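Local coordinates for protein OBCA, Oxalate Biosynthetic Component A (Burkholderia glumae, PDB 4NNB) that pairs an N-terminal domain with a TIM-barrel enzyme domain and binds a magnesium ion and an oxaloacetate ion together at one site, at residues Ser409-Glu414 / Gly452-Leu457; Leu478-Ala483 / Gly488-Arg493. All blocks are in the same frame, centred on the assembly; numbering follows the deposited sequence.

Contact 1. Residues Ser409-Glu414 / Gly452-Leu457; sequences SLLADE and GPMQNL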
ATOM      1  N   SER A 409      -4.386 -13.778  14.644  1.00 39.73           N
ATOM      2  CA  SER A 409      -3.988 -14.237  15.972  1.00 45.46           C
ATOM      3  C   SER A 409      -2.802 -15.202  15.905  1.00 44.26           C
ATOM      4  O   SER A 409      -1.821 -15.053  16.637  1.00 44.60           O
ATOM      5  CB  SER A 409      -5.175 -14.898  16.671  1.00 44.03           C
ATOM      6  OG  SER A 409      -4.775 -15.487  17.895  1.00 54.02           O
ATOM      7  N   LEU A 410      -2.895 -16.185  15.015  1.00 37.33           N
ATOM      8  CA  LEU A 410      -1.825 -17.152  14.824  1.00 42.55           C
ATOM      9  C   LEU A 410      -0.510 -16.513  14.363  1.00 47.49           C
ATOM     10  O   LEU A 410       0.566 -16.873  14.866  1.00 45.39           O
ATOM     11  CB  LEU A 410      -2.267 -18.258  13.865  1.00 41.46           C
ATOM     12  CG  LEU A 410      -3.298 -19.242  14.419  1.00 42.23           C
ATOM     13  CD1 LEU A 410      -4.053 -19.898  13.287  1.00 40.34           C
ATOM     14  CD2 LEU A 410      -2.621 -20.308  15.267  1.00 44.08           C
ATOM     15  N   LEU A 411      -0.583 -15.569  13.424  1.00 38.77           N
ATOM     16  CA  LEU A 411       0.621 -14.882  12.951  1.00 40.60           C
ATOM     17  C   LEU A 411       1.256 -14.081  14.094  1.00 43.14           C
ATOM     18  O   LEU A 411       2.472 -13.918  14.151  1.00 43.84           O
ATOM     19  CB  LEU A 411       0.324 -13.985  11.740  1.00 37.99           C
ATOM     20  CG  LEU A 411       0.029 -14.695  10.411  1.00 41.33           C
ATOM     21  CD1 LEU A 411      -0.447 -13.728   9.337  1.00 38.74           C
ATOM     22  CD2 LEU A 411       1.235 -15.487   9.910  1.00 37.34           C
ATOM     23  N   ALA A 412       0.423 -13.612  15.018  1.00 39.83           N
ATOM     24  CA  ALA A 412       0.904 -12.860  16.173  1.00 49.16           C
ATOM     25  C   ALA A 412       1.687 -13.729  17.177  1.00 51.07           C
ATOM     26  O   ALA A 412       2.436 -13.202  18.000  1.00 56.47           O
ATOM     27  CB  ALA A 412      -0.250 -12.150  16.860  1.00 43.91           C
ATOM     28  N   ASP A 413       1.514 -15.049  17.106  1.00 50.23           N
ATOM     29  CA  ASP A 413       2.242 -15.965  17.985  1.00 50.80           C
ATOM     30  C   ASP A 413       3.723 -15.983  17.632  1.00 52.44           C
ATOM     31  O   ASP A 413       4.572 -16.145  18.505  1.00 59.08           O
ATOM     32  CB  ASP A 413       1.701 -17.394  17.871  1.00 47.13           C
ATOM     33  CG  ASP A 413       0.336 -17.564  18.496  1.00 52.64           C
ATOM     34  OD1 ASP A 413      -0.050 -16.753  19.366  1.00 55.43           O
ATOM     35  OD2 ASP A 413      -0.353 -18.534  18.118  1.00 53.61           O
ATOM     36  N   GLU A 414       4.015 -15.833  16.344  1.00 50.93           N
ATOM     37  CA  GLU A 414       5.381 -15.904  15.827  1.00 52.35           C
ATOM     38  C   GLU A 414       6.056 -17.247  16.101  1.00 57.21           C
ATOM     39  O   GLU A 414       7.254 -17.303  16.385  1.00 57.70           O
ATOM     40  CB  GLU A 414       6.240 -14.761  16.369  1.00 54.49           C
ATOM     41  CG  GLU A 414       5.743 -13.384  15.993  1.00 59.54           C
ATOM     42  CD  GLU A 414       6.828 -12.336  16.119  1.00 68.71           C
ATOM     43  OE1 GLU A 414       7.040 -11.822  17.241  1.00 65.00           O
ATOM     44  OE2 GLU A 414       7.478 -12.032  15.095  1.00 70.72           O
ATOM     45  N   GLY A 452      -0.229  -5.989   4.220  1.00 24.64           N
ATOM     46  CA  GLY A 452       1.065  -6.028   4.901  1.00 28.59           C
ATOM     47  C   GLY A 452       1.225  -7.004   6.061  1.00 25.00           C
ATOM     48  O   GLY A 452       2.087  -7.879   6.003  1.00 28.03           O
ATOM     49  N   PRO A 453       0.387  -6.879   7.102  1.00 24.52           N
ATOM     50  CA  PRO A 453       0.571  -7.686   8.319  1.00 29.74           C
ATOM     51  C   PRO A 453       0.353  -9.191   8.136  1.00 34.79           C
ATOM     52  O   PRO A 453       0.692  -9.952   9.038  1.00 32.41           O
ATOM     53  CB  PRO A 453      -0.487  -7.119   9.270  1.00 31.34           C
ATOM     54  CG  PRO A 453      -0.739  -5.723   8.779  1.00 29.60           C
ATOM     55  CD  PRO A 453      -0.655  -5.848   7.286  1.00 26.86           C
ATOM     56  N   MET A 454      -0.197  -9.609   6.998  1.00 30.85           N
ATOM     57  CA  MET A 454      -0.420 -11.026   6.720  1.00 31.60           C
ATOM     58  C   MET A 454       0.569 -11.579   5.701  1.00 28.96           C
ATOM     59  O   MET A 454       0.516 -12.764   5.351  1.00 29.80           O
ATOM     60  CB  MET A 454      -1.849 -11.249   6.186  1.00 32.32           C
ATOM     61  CG  MET A 454      -2.938 -10.915   7.169  1.00 35.05           C
ATOM     62  SD  MET A 454      -4.622 -11.172   6.533  1.00 32.51           S
ATOM     63  CE  MET A 454      -4.601 -12.953   6.279  1.00 32.54           C
ATOM     64  N   GLN A 455       1.479 -10.735   5.220  1.00 28.81           N
ATOM     65  CA  GLN A 455       2.287 -11.113   4.062  1.00 29.23           C
ATOM     66  C   GLN A 455       3.302 -12.242   4.261  1.00 28.94           C
ATOM     67  O   GLN A 455       3.837 -12.751   3.286  1.00 27.17           O
ATOM     68  CB  GLN A 455       2.945  -9.885   3.415  1.00 27.06           C
ATOM     69  CG  GLN A 455       1.951  -9.048   2.585  1.00 25.48           C
ATOM     70  CD  GLN A 455       2.596  -7.843   1.937  1.00 24.42           C
ATOM     71  OE1 GLN A 455       3.740  -7.500   2.236  1.00 32.19           O
ATOM     72  NE2 GLN A 455       1.870  -7.194   1.044  1.00 27.25           N
ATOM     73  N   ASN A 456       3.560 -12.653   5.500  1.00 29.09           N
ATOM     74  CA  ASN A 456       4.455 -13.802   5.697  1.00 32.03           C
ATOM     75  C   ASN A 456       3.835 -15.078   5.124  1.00 33.05           C
ATOM     76  O   ASN A 456       4.522 -16.061   4.897  1.00 34.81           O
ATOM     77  CB  ASN A 456       4.829 -13.996   7.171  1.00 30.34           C
ATOM     78  CG  ASN A 456       5.714 -12.876   7.708  1.00 31.05           C
ATOM     79  OD1 ASN A 456       6.367 -12.174   6.944  1.00 34.60           O
ATOM     80  ND2 ASN A 456       5.732 -12.709   9.028  1.00 31.29           N
ATOM     81  N   LEU A 457       2.529 -15.036   4.884  1.00 31.78           N
ATOM     82  CA  LEU A 457       1.784 -16.160   4.330  1.00 31.04           C
ATOM     83  C   LEU A 457       1.867 -16.231   2.815  1.00 32.55           C
ATOM     84  O   LEU A 457       1.566 -17.273   2.232  1.00 32.19           O
ATOM     85  CB  LEU A 457       0.304 -16.043   4.719  1.00 29.60           C
ATOM     86  CG  LEU A 457      -0.045 -16.034   6.201  1.00 34.43           C
ATOM     87  CD1 LEU A 457      -1.522 -15.751   6.392  1.00 31.57           C
ATOM     88  CD2 LEU A 457       0.329 -17.373   6.828  1.00 35.46           C
TER
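L411 and L457 meet tip to tip, and their two forked ends carry most of the apolar contact. The branches are matched in pairs: CD1 of L411 lies 3.7 Å from CD1 of L457, and CD2 of L411 is likewise 3.7 Å from CD2 of L457. On both residues CG stands anti to the carbonyl carbon (chi1 -72° for L411, -60° for L457), which sends each fork across the gap. CD1 of L411 also settles against the backbone of the other segment, 3.8 Å from CA of M454 and 4.0 Å from O of P453. M454 offers its CB to the same methyl at 4.2 Å, while its side chain also touches I407, one helical turn before L411. L457 reaches I407 as well, so I407 and L411 present one helix face to the loop, and L457 also packs on V423 of helix 416-440.

No hydrogen bond crosses the contact; the polar bonds lie within each segment or lead away from the contact. L457 N bonds to M454 O (3.1 Å) and Q455 N to G452 O (3.0 Å), winding 452-457 into tight turns. E414, with its positive phi, is the first residue to leave helical backbone angles; it pairs with R129 in a salt bridge, and D413 OD2 bonds to S418 OG at the start of the next helix.

The arrangement belongs to a TIM barrel: a helix from the long excursion between strands 373-378 and 444-449 folds back onto the beta-alpha loop that follows the second of those strands.

Contact 2. Residues Leu478-Ala483 / Gly488-Arg493; sequences LTVNDA and GVRKAR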
ATOM      1  N   LEU A 478       3.331  -1.525   3.761  1.00 24.51           N
ATOM      2  CA  LEU A 478       4.428  -0.551   3.744  1.00 24.07           C
ATOM      3  C   LEU A 478       5.742  -1.106   4.299  1.00 28.40           C
ATOM      4  O   LEU A 478       6.765  -0.412   4.296  1.00 24.50           O
ATOM      5  CB  LEU A 478       4.027   0.697   4.530  1.00 23.18           C
ATOM      6  CG  LEU A 478       2.805   1.443   3.973  1.00 30.65           C
ATOM      7  CD1 LEU A 478       2.466   2.684   4.820  1.00 26.50           C
ATOM      8  CD2 LEU A 478       3.057   1.815   2.510  1.00 20.08           C
ATOM      9  N   THR A 479       5.715  -2.356   4.759  1.00 22.89           N
ATOM     10  CA  THR A 479       6.847  -2.925   5.493  1.00 26.14           C
ATOM     11  C   THR A 479       7.596  -4.061   4.786  1.00 28.78           C
ATOM     12  O   THR A 479       7.111  -4.663   3.821  1.00 25.09           O
ATOM     13  CB  THR A 479       6.397  -3.427   6.887  1.00 27.29           C
ATOM     14  OG1 THR A 479       5.379  -4.420   6.735  1.00 25.64           O
ATOM     15  CG2 THR A 479       5.843  -2.278   7.721  1.00 29.01           C
ATOM     16  N   VAL A 480       8.804  -4.333   5.272  1.00 25.99           N
ATOM     17  CA  VAL A 480       9.525  -5.549   4.921  1.00 25.48           C
ATOM     18  C   VAL A 480      10.033  -6.187   6.215  1.00 31.46           C
ATOM     19  O   VAL A 480      10.170  -5.511   7.248  1.00 29.82           O
ATOM     20  CB  VAL A 480      10.739  -5.293   3.999  1.00 27.40           C
ATOM     21  CG1 VAL A 480      10.304  -4.856   2.610  1.00 25.24           C
ATOM     22  CG2 VAL A 480      11.696  -4.269   4.638  1.00 30.57           C
ATOM     23  N   ASN A 481      10.293  -7.486   6.168  1.00 28.55           N
ATOM     24  CA  ASN A 481      11.061  -8.121   7.231  1.00 31.31           C
ATOM     25  C   ASN A 481      12.535  -7.747   7.091  1.00 27.63           C
ATOM     26  O   ASN A 481      13.022  -7.532   5.980  1.00 30.81           O
ATOM     27  CB  ASN A 481      10.897  -9.643   7.188  1.00 29.90           C
ATOM     28  CG  ASN A 481       9.505 -10.083   7.589  1.00 30.52           C
ATOM     29  OD1 ASN A 481       8.900  -9.505   8.487  1.00 33.42           O
ATOM     30  ND2 ASN A 481       8.988 -11.098   6.924  1.00 31.30           N
ATOM     31  N   ASP A 482      13.239  -7.669   8.220  1.00 30.62           N
ATOM     32  CA  ASP A 482      14.669  -7.374   8.217  1.00 31.36           C
ATOM     33  C   ASP A 482      15.253  -7.967   9.490  1.00 32.31           C
ATOM     34  O   ASP A 482      15.152  -7.364  10.553  1.00 27.23           O
ATOM     35  CB  ASP A 482      14.915  -5.860   8.172  1.00 28.69           C
ATOM     36  CG  ASP A 482      16.388  -5.504   7.965  1.00 33.38           C
ATOM     37  OD1 ASP A 482      17.267  -6.358   8.221  1.00 29.91           O
ATOM     38  OD2 ASP A 482      16.673  -4.358   7.553  1.00 31.01           O
ATOM     39  N   ALA A 483      15.856  -9.150   9.372  1.00 30.74           N
ATOM     40  CA  ALA A 483      16.375  -9.883  10.532  1.00 34.51           C
ATOM     41  C   ALA A 483      17.505  -9.147  11.268  1.00 32.68           C
ATOM     42  O   ALA A 483      17.800  -9.456  12.423  1.00 36.48           O
ATOM     43  CB  ALA A 483      16.823 -11.286  10.116  1.00 30.54           C
ATOM     44  N   GLY A 488      12.583  -7.047  14.063  1.00 26.00           N
ATOM     45  CA  GLY A 488      12.552  -7.744  12.784  1.00 30.15           C
ATOM     46  C   GLY A 488      11.741  -7.144  11.636  1.00 32.74           C
ATOM     47  O   GLY A 488      11.672  -7.752  10.559  1.00 28.24           O
ATOM     48  N   VAL A 489      11.124  -5.980  11.856  1.00 30.68           N
ATOM     49  CA  VAL A 489      10.275  -5.339  10.840  1.00 29.21           C
ATOM     50  C   VAL A 489      10.605  -3.851  10.694  1.00 30.40           C
ATOM     51  O   VAL A 489      10.955  -3.193  11.672  1.00 29.85           O
ATOM     52  CB  VAL A 489       8.768  -5.493  11.187  1.00 31.89           C
ATOM     53  CG1 VAL A 489       7.862  -4.802  10.124  1.00 28.72           C
ATOM     54  CG2 VAL A 489       8.394  -6.967  11.319  1.00 32.92           C
ATOM     55  N   ARG A 490      10.508  -3.326   9.473  1.00 29.16           N
ATOM     56  CA  ARG A 490      10.727  -1.903   9.215  1.00 28.76           C
ATOM     57  C   ARG A 490       9.954  -1.470   7.970  1.00 30.98           C
ATOM     58  O   ARG A 490       9.429  -2.310   7.240  1.00 27.39           O
ATOM     59  CB  ARG A 490      12.211  -1.619   8.988  1.00 27.75           C
ATOM     60  CG  ARG A 490      12.809  -2.407   7.807  1.00 27.37           C
ATOM     61  CD  ARG A 490      14.137  -1.802   7.362  1.00 27.21           C
ATOM     62  NE  ARG A 490      14.904  -2.659   6.458  1.00 25.57           N
ATOM     63  CZ  ARG A 490      14.787  -2.639   5.135  1.00 31.39           C
ATOM     64  NH1 ARG A 490      13.923  -1.809   4.560  1.00 26.88           N
ATOM     65  NH2 ARG A 490      15.516  -3.454   4.384  1.00 26.87           N
ATOM     66  N   LYS A 491       9.898  -0.161   7.732  1.00 27.85           N
ATOM     67  CA  LYS A 491       9.312   0.375   6.509  1.00 28.62           C
ATOM     68  C   LYS A 491      10.169  -0.029   5.320  1.00 27.24           C
ATOM     69  O   LYS A 491      11.410   0.031   5.374  1.00 27.12           O
ATOM     70  CB  LYS A 491       9.176   1.903   6.594  1.00 24.71           C
ATOM     71  CG  LYS A 491       8.027   2.364   7.510  1.00 29.49           C
ATOM     72  CD  LYS A 491       6.661   2.012   6.888  1.00 29.78           C
ATOM     73  CE  LYS A 491       5.497   2.100   7.863  1.00 28.81           C
ATOM     74  NZ  LYS A 491       4.950   3.476   8.036  1.00 25.76           N
ATOM     75  N   ALA A 492       9.516  -0.486   4.256  1.00 23.82           N
ATOM     76  CA  ALA A 492      10.223  -0.824   3.025  1.00 25.36           C
ATOM     77  C   ALA A 492      10.879   0.424   2.428  1.00 25.39           C
ATOM     78  O   ALA A 492      10.350   1.529   2.573  1.00 25.19           O
ATOM     79  CB  ALA A 492       9.255  -1.443   2.010  1.00 23.56           C
ATOM     80  N   ARG A 493      12.006   0.252   1.739  1.00 22.05           N
ATOM     81  CA  ARG A 493      12.628   1.376   1.049  1.00 26.09           C
ATOM     82  C   ARG A 493      11.893   1.703  -0.256  1.00 26.33           C
ATOM     83  O   ARG A 493      12.142   2.730  -0.890  1.00 23.60           O
ATOM     84  CB  ARG A 493      14.094   1.066   0.748  1.00 30.51           C
ATOM     85  CG  ARG A 493      14.956   0.874   1.988  1.00 31.37           C
ATOM     86  CD  ARG A 493      16.192   1.729   1.895  1.00 45.91           C
ATOM     87  NE  ARG A 493      15.868   3.138   2.110  1.00 43.33           N
ATOM     88  CZ  ARG A 493      16.524   4.144   1.544  1.00 45.11           C
ATOM     89  NH1 ARG A 493      17.529   3.891   0.719  1.00 51.94           N
ATOM     90  NH2 ARG A 493      16.175   5.399   1.799  1.00 44.30           N
TER
HETATM   91  O   HOH W   1       7.692   2.179   3.167  1.00 23.98           O
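R490 and V480 face each other as the hydrogen-bonded pair of an antiparallel beta hairpin, strands 479-481 and 489-491. V480 N bonds to R490 O (2.9 Å) and R490 N returns the bond to V480 O (3.1 Å). Their side chains lie on one face of the hairpin, where CG2 of V480 sits over a face of the R490 guanidinium, 3.3 Å from NH1. CG1 of V480 turns instead to CB of A492 (3.6 Å), and V480 also packs on helix 495-507.

CG of R490 lies between its own backbone N and carbonyl carbon (chi1 59°), and the chain then runs extended to NE, which meets D482. This salt bridge is almost perfectly straight: NE to OD2 of D482 is 2.7 Å, in the guanidinium plane and on the anti lone pair of OD2, with the carboxylate plane turned 78° from the guanidinium. OD2 has a second cation in R484, while R490 NH2 pairs with E497 and NH1 bonds to K491 O; the guanidinium is thus fixed in rotation.

At the far end of the hairpin, L478 O takes two donors, A492 N at 2.8 Å and a water at 3.0 Å, and that water also donates to A492 O.

In the fold
Contact 1 closes in the chain before contact 2 opens; their centres are 14 Å apart. They touch directly through one probable hydrogen bond, N456 OD1 to N481 ND2 at 2.8 Å, which ties the loop 452-457 to the first hairpin strand. A second tie runs just upstream of the hairpin, where the backbones of G452 and D476 are hydrogen-bonded. D476 follows E475, which binds the magnesium ion with H224 and H226 and also lines the oxaloacetate pocket. The hairpin thus continues the segment that leaves this site, yet the side chain of L478 is still about 13 Å from both magnesium and oxaloacetate.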